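Local coordinates for TssK (PDB 5Y0E), which is a baseplate component of the bacterial type VI secretion system, where, as in related TssK trimers, it probably links the baseplate to the membrane complex, at residues L46-D51 with N63-I68. Residues are numbered along the deposited sequence; the frame is centred on the assembly and turned at random.
Sequences LTLDLD and NAASGI
The carbonyl oxygen of S66 is gripped by two successive amides of the facing strand: L46 N, tilted from the carbonyl plane, donates to S66 O at 2.8 Å, and T47 N adds a weak but nearly straight bond to the same oxygen. In return S66 N donates to T47 O at 3.1 Å. Two residues set against one make this a classic beta bulge, and a second one lies at the other end, where N63 and A64 both face D49. There D49 N gives a 2.8 Å bond to A64 O, while the backbone amides of N63 and A64 both make weak bonds to D49 O. Between the bulges L48 and A65 form a non-hydrogen-bonded pair; A65 CA turns its hydrogen to T47 O, and L48 CD1 rests on A65 CB at 3.9 Å. The two strands are antiparallel neighbours in a three-stranded sheet ordered 44-50, 62-68, 74-78, whose third strand pairs with the far edge of 63-68 through A65 with F77 and G67 with F75. On the sheet face shared by T47, D49, A64 and S66, the hydroxyls of T47 and S66 meet, each lying between its own backbone N and carbonyl carbon; their modelled separation is too short to be taken literally. At the second bulge the side-chain amide of N63 lies between two carboxylates, its plane 60° from that of D49 and 53° from that of D51. N63 ND2 makes a weak bond to D49 OD2 at 3.3 Å, whereas D51 packs its CB 3.6 Å from N63 OD1 and spends OD2 on T53 and the amide of L54. At the opposite end, L46 packs on A37 of a second subunit.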
ATOM      1  N   LEU A  46     -11.294 -15.961  -5.856  1.00 39.84           N
ATOM      2  CA  LEU A  46     -10.025 -15.775  -6.526  1.00 38.53           C
ATOM      3  C   LEU A  46     -10.190 -15.757  -8.022  1.00 39.13           C
ATOM      4  O   LEU A  46      -9.493 -15.027  -8.712  1.00 39.52           O
ATOM      5  CB  LEU A  46      -9.066 -16.900  -6.173  1.00 40.20           C
ATOM      6  CG  LEU A  46      -8.497 -16.836  -4.789  1.00 40.97           C
ATOM      7  CD1 LEU A  46      -8.034 -18.200  -4.460  1.00 43.13           C
ATOM      8  CD2 LEU A  46      -7.358 -15.855  -4.806  1.00 38.81           C
ATOM      9  N   THR A  47     -11.067 -16.605  -8.524  1.00 42.19           N
ATOM     10  CA  THR A  47     -11.312 -16.748  -9.940  1.00 40.20           C
ATOM     11  C   THR A  47     -12.797 -16.981 -10.136  1.00 42.03           C
ATOM     12  O   THR A  47     -13.474 -17.538  -9.272  1.00 45.46           O
ATOM     13  CB  THR A  47     -10.505 -17.898 -10.549  1.00 40.46           C
ATOM     14  OG1 THR A  47     -10.748 -19.106  -9.827  1.00 42.84           O
ATOM     15  CG2 THR A  47      -9.050 -17.591 -10.504  1.00 35.95           C
ATOM     16  N   LEU A  48     -13.300 -16.530 -11.276  1.00 40.63           N
ATOM     17  CA  LEU A  48     -14.724 -16.613 -11.570  1.00 42.99           C
ATOM     18  C   LEU A  48     -14.863 -16.538 -13.074  1.00 48.15           C
ATOM     19  O   LEU A  48     -14.470 -15.540 -13.673  1.00 53.04           O
ATOM     20  CB  LEU A  48     -15.494 -15.482 -10.897  1.00 37.92           C
ATOM     21  CG  LEU A  48     -17.000 -15.521 -10.968  1.00 37.32           C
ATOM     22  CD1 LEU A  48     -17.461 -16.918 -10.752  1.00 44.57           C
ATOM     23  CD2 LEU A  48     -17.559 -14.671  -9.901  1.00 38.83           C
ATOM     24  N   ASP A  49     -15.385 -17.592 -13.688  1.00 49.66           N
ATOM     25  CA  ASP A  49     -15.581 -17.616 -15.128  1.00 51.44           C
ATOM     26  C   ASP A  49     -17.028 -17.955 -15.429  1.00 52.32           C
ATOM     27  O   ASP A  49     -17.438 -19.114 -15.336  1.00 53.64           O
ATOM     28  CB  ASP A  49     -14.652 -18.606 -15.809  1.00 50.87           C
ATOM     29  CG  ASP A  49     -14.732 -18.506 -17.323  1.00 57.24           C
ATOM     30  OD1 ASP A  49     -15.268 -17.505 -17.840  1.00 57.33           O
ATOM     31  OD2 ASP A  49     -14.258 -19.431 -18.007  1.00 63.98           O
ATOM     32  N   LEU A  50     -17.785 -16.949 -15.823  1.00 55.28           N
ATOM     33  CA  LEU A  50     -19.169 -17.162 -16.192  1.00 55.25           C
ATOM     34  C   LEU A  50     -19.257 -17.627 -17.640  1.00 56.97           C
ATOM     35  O   LEU A  50     -18.537 -17.137 -18.511  1.00 57.79           O
ATOM     36  CB  LEU A  50     -19.946 -15.873 -15.983  1.00 52.49           C
ATOM     37  CG  LEU A  50     -21.438 -15.998 -15.840  1.00 52.10           C
ATOM     38  CD1 LEU A  50     -21.887 -14.958 -14.866  1.00 48.19           C
ATOM     39  CD2 LEU A  50     -22.072 -15.786 -17.193  1.00 63.54           C
ATOM     40  N   ASP A  51     -20.128 -18.590 -17.898  1.00 55.87           N
ATOM     41  CA  ASP A  51     -20.291 -19.063 -19.264  1.00 58.91           C
ATOM     42  C   ASP A  51     -21.227 -18.129 -20.010  1.00 61.26           C
ATOM     43  O   ASP A  51     -22.424 -18.059 -19.720  1.00 60.02           O
ATOM     44  CB  ASP A  51     -20.820 -20.486 -19.312  1.00 61.76           C
ATOM     45  CG  ASP A  51     -20.871 -21.012 -20.724  1.00 65.48           C
ATOM     46  OD1 ASP A  51     -19.897 -20.799 -21.482  1.00 65.78           O
ATOM     47  OD2 ASP A  51     -21.889 -21.612 -21.090  1.00 66.76           O
ATOM     48  N   ASN A  63     -18.421 -21.518 -15.697  1.00 51.91           N
ATOM     49  CA  ASN A  63     -17.401 -22.410 -16.245  1.00 51.37           C
ATOM     50  C   ASN A  63     -16.475 -22.932 -15.147  1.00 53.27           C
ATOM     51  O   ASN A  63     -16.187 -24.127 -15.079  1.00 54.91           O
ATOM     52  CB  ASN A  63     -16.578 -21.680 -17.308  1.00 52.92           C
ATOM     53  CG  ASN A  63     -17.241 -21.660 -18.662  1.00 54.31           C
ATOM     54  OD1 ASN A  63     -17.948 -22.588 -19.035  1.00 59.31           O
ATOM     55  ND2 ASN A  63     -16.995 -20.604 -19.421  1.00 55.70           N
ATOM     56  N   ALA A  64     -16.002 -22.042 -14.281  1.00 52.19           N
ATOM     57  CA  ALA A  64     -14.985 -22.343 -13.289  1.00 48.26           C
ATOM     58  C   ALA A  64     -15.033 -21.264 -12.221  1.00 48.37           C
ATOM     59  O   ALA A  64     -15.481 -20.150 -12.479  1.00 50.02           O
ATOM     60  CB  ALA A  64     -13.597 -22.403 -13.921  1.00 46.24           C
ATOM     61  N   ALA A  65     -14.560 -21.600 -11.028  1.00 45.78           N
ATOM     62  CA  ALA A  65     -14.474 -20.626  -9.950  1.00 45.64           C
ATOM     63  C   ALA A  65     -13.635 -21.198  -8.820  1.00 45.87           C
ATOM     64  O   ALA A  65     -13.533 -22.411  -8.660  1.00 47.72           O
ATOM     65  CB  ALA A  65     -15.859 -20.251  -9.433  1.00 43.38           C
ATOM     66  N   SER A  66     -13.050 -20.309  -8.024  1.00 44.50           N
ATOM     67  CA  SER A  66     -12.346 -20.729  -6.822  1.00 40.79           C
ATOM     68  C   SER A  66     -12.388 -19.606  -5.804  1.00 41.75           C
ATOM     69  O   SER A  66     -12.489 -18.432  -6.159  1.00 42.40           O
ATOM     70  CB  SER A  66     -10.907 -21.127  -7.126  1.00 40.41           C
ATOM     71  OG  SER A  66     -10.222 -20.076  -7.760  1.00 45.70           O
ATOM     72  N   GLY A  67     -12.311 -19.971  -4.542  1.00 35.45           N
ATOM     73  CA  GLY A  67     -12.391 -18.953  -3.523  1.00 35.56           C
ATOM     74  C   GLY A  67     -12.709 -19.570  -2.179  1.00 36.25           C
ATOM     75  O   GLY A  67     -12.418 -20.730  -1.938  1.00 38.29           O
ATOM     76  N   ILE A  68     -13.326 -18.767  -1.327  1.00 36.49           N
ATOM     77  CA  ILE A  68     -13.668 -19.150   0.028  1.00 37.23           C
ATOM     78  C   ILE A  68     -15.050 -18.614   0.371  1.00 40.46           C
ATOM     79  O   ILE A  68     -15.343 -17.438   0.143  1.00 41.39           O
ATOM     80  CB  ILE A  68     -12.620 -18.631   1.024  1.00 38.29           C
ATOM     81  CG1 ILE A  68     -11.375 -19.495   0.943  1.00 40.83           C
ATOM     82  CG2 ILE A  68     -13.147 -18.685   2.421  1.00 39.48           C
ATOM     83  CD1 ILE A  68     -10.138 -18.752   1.175  1.00 43.75           C
TER